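Local coordinates for protein SusD homolog (Bacteroides ovatus, PDB 4F53) that probably binds mucin O-glycans as a SusD/RagB-family outer-membrane lipoprotein of a gut bacterium, with a largely helical, TPR-like fold, at residues R476-P481 / D509-H514; A205-Y210 / W446-R451. All blocks are in the same frame, centred on the assembly; numbering follows the deposited sequence.

Following the chain, residues 205-210 come first, at the end of helix 190-207, and meet helix 442-452 only after 235 intervening residues, closing interaction 2. Interaction 1 then opens at 476-481 and closes at 509-514 around 27 residues, 20 of them in helices 482-487 and 489-502. The two are therefore in series, neither nested nor crossed. Their centres lie about 17 Å apart, yet they touch directly: Arg450 NH1 is 2.8 Å from Arg476 O, a probable hydrogen bond, and Trp446 CZ2 packs 3.9 Å from Arg477 N. Helix 442-452 thus faces helix 190-207 in interaction 2 and also meets the loop that interaction 1 joins to the C-terminal region.

Interaction 1. Residues R476-P481 / D509-H514; sequences RRMPYP and DTMATH
A salt bridge between Arg477 and Asp509, beside an ST turn at Thr510, pins two irregular segments together near the C-terminal end of this SusD-like, TPR-type helical fold. Asp509 OD1 takes three N-H groups. Arg477 NH1 meets its anti lone pair at 2.8 Å, Arg477 NH2 approaches nearly along the C-O bond, and Tyr480 N uses the syn lone pair at 3.1 Å. Asp509 OD1 lies within 5° of the guanidinium plane, and NH1 and NH2 grip this one atom end-on. Arg477 NH1 also reaches Thr510 O at 3.0 Å from above the carbonyl plane; these near-in-plane bonds fix the group's rotation, with Arg477 NH2 3.5 Å over the centre of the Tyr480 ring. Asp509 CG lies anti to its amide nitrogen (chi1 -177°), which carries the carboxylate across to Tyr480. Its OD2 is hydrogen-bonded to the Tyr485 hydroxyl and accepts from a water that also donates to Tyr480 O. Further along, Arg476 N binds Met511 O at 2.7 Å, and the Arg476 guanidinium stacks on His514, planes 22° apart, with Asp518 and Glu473 as their respective outside partners. Two selenomethionines run alongside each other, Met478 SE resting 3.7 Å from Met511 CE.

Interaction 2. Residues A205-Y210 / W446-R451; sequences AMRTCY and WTEYRR
Over the centre of the Arg207 guanidinium, 3.2 Å above its plane, sits the methyl CG2 of Thr447, while Glu448 OE2 approaches at the edge. The Arg451 guanidinium has Met206 O over one face and the Glu448 carboxylate at its edge. Together Arg207, Glu448 and Arg451 make a buried salt-bridge network between helix 442-452 and the end of helix 190-207 in the TPR-like fold. Arg451 grips Glu448 side-on, NE to OE2 at 3.0 Å and NH2 to OE1, each on the syn side but somewhat out of the carboxylate plane. Arg207 NH1 reaches the same OE2 at 3.1 Å, but the bond is weak (133° at the hydrogen) and the guanidinium and carboxylate planes are 46° apart; Glu444 and Asp129 give Arg207 further anionic partners. The Arg451 chain runs extended to CD and bends at chi3 (61°), turning the guanidinium back along its own helix to Glu448. An alanine in place of Arg451 would probably cost Glu448 its two-pronged grip, leaving it Arg207's weak bond and the salt bridge to Lys434, and take one salt bridge from Glu346. Toward 205-210, Arg451 CD lies 3.3 Å from Arg207 O and NH1 3.4 Å from Cys209 SG; Tyr210 CD2 is 4.0 Å from Arg451 CG.

Interaction 1. Residues R476-P481 / D509-H514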
loop_
_atom_site.group_PDB
_atom_site.type_symbol
_atom_site.label_atom_id
_atom_site.label_comp_id
_atom_site.label_asym_id
_atom_site.label_seq_id
_atom_site.Cartn_x
_atom_site.Cartn_y
_atom_site.Cartn_z
ATOM N N ARG A 476 2.658 -1.649 13.591
ATOM C CA ARG A 476 3.830 -2.196 12.913
ATOM C C ARG A 476 3.473 -3.482 12.203
ATOM O O ARG A 476 4.202 -3.949 11.325
ATOM C CB ARG A 476 4.979 -2.432 13.920
ATOM C CG ARG A 476 5.305 -1.217 14.794
ATOM C CD ARG A 476 5.494 0.051 13.966
ATOM N NE ARG A 476 6.697 -0.029 13.147
ATOM C CZ ARG A 476 7.255 1.012 12.551
ATOM N NH1 ARG A 476 6.678 2.207 12.611
ATOM N NH2 ARG A 476 8.393 0.871 11.890
ATOM N N ARG A 477 2.338 -4.053 12.588
ATOM C CA ARG A 477 1.819 -5.288 12.011
ATOM C C ARG A 477 0.411 -5.529 12.561
ATOM O O ARG A 477 -0.097 -4.727 13.346
ATOM C CB ARG A 477 2.766 -6.485 12.338
ATOM C CG ARG A 477 2.772 -6.864 13.815
ATOM C CD ARG A 477 3.647 -8.057 14.127
ATOM N NE ARG A 477 3.103 -9.331 13.655
ATOM C CZ ARG A 477 2.338 -10.152 14.365
ATOM N NH1 ARG A 477 1.918 -9.801 15.576
ATOM N NH2 ARG A 477 1.943 -11.310 13.849
HETATM N N MSE A 478 -0.203 -6.634 12.143
HETATM C CA MSE A 478 -1.469 -7.097 12.674
HETATM C C MSE A 478 -1.195 -8.351 13.468
HETATM O O MSE A 478 -0.329 -9.138 13.061
HETATM C CB MSE A 478 -2.495 -7.359 11.547
HETATM C CG MSE A 478 -2.985 -6.079 10.878
HETATM SE SE MSE A 478 -4.130 -4.992 12.009
HETATM C CE MSE A 478 -5.626 -6.231 12.294
ATOM N N PRO A 479 -1.902 -8.561 14.608
ATOM C CA PRO A 479 -1.719 -9.815 15.346
ATOM C C PRO A 479 -2.445 -10.958 14.642
ATOM O O PRO A 479 -3.404 -10.716 13.912
ATOM C CB PRO A 479 -2.326 -9.507 16.713
ATOM C CG PRO A 479 -3.372 -8.477 16.447
ATOM C CD PRO A 479 -2.975 -7.725 15.203
ATOM N N TYR A 480 -1.996 -12.197 14.848
ATOM C CA TYR A 480 -2.641 -13.358 14.232
ATOM C C TYR A 480 -4.068 -13.520 14.744
ATOM O O TYR A 480 -4.297 -13.326 15.941
ATOM C CB TYR A 480 -1.838 -14.656 14.500
ATOM C CG TYR A 480 -0.457 -14.660 13.881
ATOM C CD1 TYR A 480 -0.284 -14.464 12.512
ATOM C CD2 TYR A 480 0.675 -14.910 14.653
ATOM C CE1 TYR A 480 0.982 -14.471 11.937
ATOM C CE2 TYR A 480 1.948 -14.921 14.085
ATOM C CZ TYR A 480 2.094 -14.685 12.728
ATOM O OH TYR A 480 3.331 -14.693 12.143
ATOM N N PRO A 481 -5.046 -13.870 13.873
ATOM C CA PRO A 481 -6.428 -14.096 14.361
ATOM C C PRO A 481 -6.472 -15.164 15.472
ATOM O O PRO A 481 -5.774 -16.186 15.381
ATOM C CB PRO A 481 -7.183 -14.547 13.106
ATOM C CG PRO A 481 -6.386 -13.998 11.955
ATOM C CD PRO A 481 -4.944 -14.104 12.416
ATOM N N ASP A 509 2.852 -11.250 20.061
ATOM C CA ASP A 509 1.943 -11.289 18.918
ATOM C C ASP A 509 0.986 -10.117 19.038
ATOM O O ASP A 509 -0.192 -10.280 19.380
ATOM C CB ASP A 509 1.208 -12.641 18.818
ATOM C CG ASP A 509 0.293 -12.777 17.615
ATOM O OD1 ASP A 509 0.493 -12.029 16.616
ATOM O OD2 ASP A 509 -0.620 -13.614 17.667
ATOM N N THR A 510 1.523 -8.906 18.804
ATOM C CA THR A 510 0.747 -7.682 18.902
ATOM C C THR A 510 1.033 -6.794 17.685
ATOM O O THR A 510 1.884 -7.117 16.848
ATOM C CB THR A 510 1.052 -6.926 20.218
ATOM O OG1 THR A 510 2.297 -6.264 20.120
ATOM C CG2 THR A 510 1.011 -7.803 21.483
HETATM N N MSE A 511 0.367 -5.641 17.644
HETATM C CA MSE A 511 0.559 -4.627 16.620
HETATM C C MSE A 511 1.898 -3.886 16.766
HETATM O O MSE A 511 2.301 -3.176 15.849
HETATM C CB MSE A 511 -0.579 -3.612 16.706
HETATM C CG MSE A 511 -1.890 -4.124 16.152
HETATM SE SE MSE A 511 -3.188 -2.668 16.146
HETATM C CE MSE A 511 -4.758 -3.629 15.419
ATOM N N ALA A 512 2.595 -4.056 17.909
ATOM C CA ALA A 512 3.800 -3.313 18.261
ATOM C C ALA A 512 5.068 -3.982 17.787
ATOM O O ALA A 512 6.103 -3.301 17.683
ATOM C CB ALA A 512 3.843 -3.100 19.767
ATOM N N THR A 513 5.004 -5.305 17.496
ATOM C CA THR A 513 6.172 -6.061 17.059
ATOM C C THR A 513 6.562 -5.722 15.638
ATOM O O THR A 513 5.713 -5.660 14.758
ATOM C CB THR A 513 5.963 -7.576 17.227
ATOM O OG1 THR A 513 5.837 -7.830 18.607
ATOM C CG2 THR A 513 7.139 -8.429 16.698
ATOM N N HIS A 514 7.874 -5.537 15.422
ATOM C CA HIS A 514 8.440 -5.278 14.106
ATOM C C HIS A 514 8.651 -6.588 13.391
ATOM O O HIS A 514 9.152 -7.548 13.978
ATOM C CB HIS A 514 9.768 -4.512 14.202
ATOM C CG HIS A 514 9.615 -3.078 14.592
ATOM N ND1 HIS A 514 10.503 -2.107 14.140
ATOM C CD2 HIS A 514 8.699 -2.487 15.408
ATOM C CE1 HIS A 514 10.089 -0.964 14.667
ATOM N NE2 HIS A 514 9.006 -1.142 15.442
HETATM O O HOH W 1 -3.088 -12.705 18.356
#

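Interaction 2. Residues A205-Y210 / W446-R451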
loop_
_atom_site.group_PDB
_atom_site.type_symbol
_atom_site.label_atom_id
_atom_site.label_comp_id
_atom_site.label_asym_id
_atom_site.label_seq_id
_atom_site.Cartn_x
_atom_site.Cartn_y
_atom_site.Cartn_z
ATOM N N ALA A 205 13.857 -5.881 -3.195
ATOM C CA ALA A 205 15.267 -5.692 -2.875
ATOM C C ALA A 205 15.415 -4.472 -1.987
ATOM O O ALA A 205 16.039 -4.571 -0.934
ATOM C CB ALA A 205 16.087 -5.525 -4.148
HETATM N N MSE A 206 14.759 -3.348 -2.347
HETATM C CA MSE A 206 14.798 -2.120 -1.541
HETATM C C MSE A 206 14.214 -2.352 -0.114
HETATM O O MSE A 206 14.753 -1.847 0.877
HETATM C CB MSE A 206 14.046 -0.988 -2.246
HETATM C CG MSE A 206 14.451 0.384 -1.731
HETATM SE SE MSE A 206 16.358 0.727 -2.086
HETATM C CE MSE A 206 16.317 0.543 -4.084
ATOM N N ARG A 207 13.157 -3.138 -0.021
ATOM C CA ARG A 207 12.512 -3.518 1.244
ATOM C C ARG A 207 13.481 -4.163 2.268
ATOM O O ARG A 207 13.382 -3.913 3.481
ATOM C CB ARG A 207 11.391 -4.536 0.954
ATOM C CG ARG A 207 10.496 -4.797 2.176
ATOM C CD ARG A 207 9.322 -3.857 2.179
ATOM N NE ARG A 207 8.218 -4.355 1.336
ATOM C CZ ARG A 207 7.570 -3.673 0.393
ATOM N NH1 ARG A 207 7.920 -2.421 0.100
ATOM N NH2 ARG A 207 6.515 -4.202 -0.203
ATOM N N THR A 208 14.397 -5.011 1.766
ATOM C CA THR A 208 15.309 -5.767 2.606
ATOM C C THR A 208 16.628 -5.044 2.858
ATOM O O THR A 208 17.550 -5.673 3.365
ATOM C CB THR A 208 15.587 -7.112 1.945
ATOM O OG1 THR A 208 16.224 -6.881 0.681
ATOM C CG2 THR A 208 14.330 -7.974 1.777
ATOM N N CYS A 209 16.730 -3.744 2.503
ATOM C CA CYS A 209 17.976 -2.959 2.560
ATOM C C CYS A 209 18.517 -2.755 3.996
ATOM O O CYS A 209 19.692 -2.457 4.141
ATOM C CB CYS A 209 17.803 -1.615 1.840
ATOM S SG CYS A 209 16.819 -0.410 2.770
ATOM N N TYR A 210 17.693 -2.880 5.043
ATOM C CA TYR A 210 18.196 -2.677 6.406
ATOM C C TYR A 210 18.633 -3.970 7.081
ATOM O O TYR A 210 19.281 -3.906 8.122
ATOM C CB TYR A 210 17.182 -1.947 7.291
ATOM C CG TYR A 210 17.008 -0.504 6.889
ATOM C CD1 TYR A 210 18.057 0.406 7.013
ATOM C CD2 TYR A 210 15.808 -0.051 6.348
ATOM C CE1 TYR A 210 17.913 1.734 6.607
ATOM C CE2 TYR A 210 15.644 1.281 5.959
ATOM C CZ TYR A 210 16.704 2.165 6.073
ATOM O OH TYR A 210 16.524 3.470 5.697
ATOM N N TRP A 446 1.962 2.080 3.691
ATOM C CA TRP A 446 2.063 1.677 5.101
ATOM C C TRP A 446 3.399 0.895 5.288
ATOM O O TRP A 446 4.175 1.163 6.216
ATOM C CB TRP A 446 0.834 0.830 5.559
ATOM C CG TRP A 446 0.969 0.274 6.964
ATOM C CD1 TRP A 446 1.530 0.901 8.043
ATOM C CD2 TRP A 446 0.525 -1.018 7.437
ATOM N NE1 TRP A 446 1.459 0.088 9.157
ATOM C CE2 TRP A 446 0.876 -1.105 8.809
ATOM C CE3 TRP A 446 -0.116 -2.126 6.828
ATOM C CZ2 TRP A 446 0.579 -2.238 9.596
ATOM C CZ3 TRP A 446 -0.399 -3.251 7.604
ATOM C CH2 TRP A 446 -0.051 -3.304 8.966
ATOM N N THR A 447 3.697 -0.021 4.367
ATOM C CA THR A 447 4.941 -0.795 4.429
ATOM C C THR A 447 6.163 0.166 4.355
ATOM O O THR A 447 7.125 0.005 5.099
ATOM C CB THR A 447 4.942 -1.845 3.305
ATOM O OG1 THR A 447 3.843 -2.742 3.510
ATOM C CG2 THR A 447 6.215 -2.615 3.237
ATOM N N GLU A 448 6.097 1.169 3.489
ATOM C CA GLU A 448 7.212 2.101 3.291
ATOM C C GLU A 448 7.367 3.069 4.465
ATOM O O GLU A 448 8.486 3.453 4.790
ATOM C CB GLU A 448 7.072 2.826 1.927
ATOM C CG GLU A 448 7.388 1.837 0.794
ATOM C CD GLU A 448 8.799 1.258 0.831
ATOM O OE1 GLU A 448 9.708 1.951 0.331
ATOM O OE2 GLU A 448 9.015 0.167 1.414
ATOM N N TYR A 449 6.247 3.414 5.125
ATOM C CA TYR A 449 6.247 4.262 6.312
ATOM C C TYR A 449 6.972 3.527 7.464
ATOM O O TYR A 449 7.832 4.101 8.158
ATOM C CB TYR A 449 4.811 4.646 6.703
ATOM C CG TYR A 449 4.768 5.333 8.039
ATOM C CD1 TYR A 449 5.185 6.654 8.175
ATOM C CD2 TYR A 449 4.438 4.627 9.200
ATOM C CE1 TYR A 449 5.227 7.274 9.418
ATOM C CE2 TYR A 449 4.461 5.244 10.452
ATOM C CZ TYR A 449 4.852 6.571 10.553
ATOM O OH TYR A 449 4.907 7.207 11.768
ATOM N N ARG A 450 6.627 2.248 7.644
ATOM C CA ARG A 450 7.251 1.424 8.664
ATOM C C ARG A 450 8.742 1.240 8.385
ATOM O O ARG A 450 9.542 1.412 9.283
ATOM C CB ARG A 450 6.564 0.069 8.758
ATOM C CG ARG A 450 5.144 0.146 9.315
ATOM C CD ARG A 450 4.538 -1.259 9.330
ATOM N NE ARG A 450 4.034 -1.661 8.004
ATOM C CZ ARG A 450 3.692 -2.907 7.680
ATOM N NH1 ARG A 450 3.825 -3.892 8.562
ATOM N NH2 ARG A 450 3.233 -3.181 6.472
ATOM N N ARG A 451 9.117 0.926 7.143
ATOM C CA ARG A 451 10.506 0.677 6.776
ATOM C C ARG A 451 11.396 1.924 6.960
ATOM O O ARG A 451 12.473 1.821 7.543
ATOM C CB ARG A 451 10.600 0.173 5.310
ATOM C CG ARG A 451 12.027 -0.269 4.921
ATOM C CD ARG A 451 12.149 -0.805 3.511
ATOM N NE ARG A 451 11.778 0.164 2.464
ATOM C CZ ARG A 451 12.607 1.037 1.891
ATOM N NH1 ARG A 451 13.866 1.130 2.291
ATOM N NH2 ARG A 451 12.170 1.854 0.948
#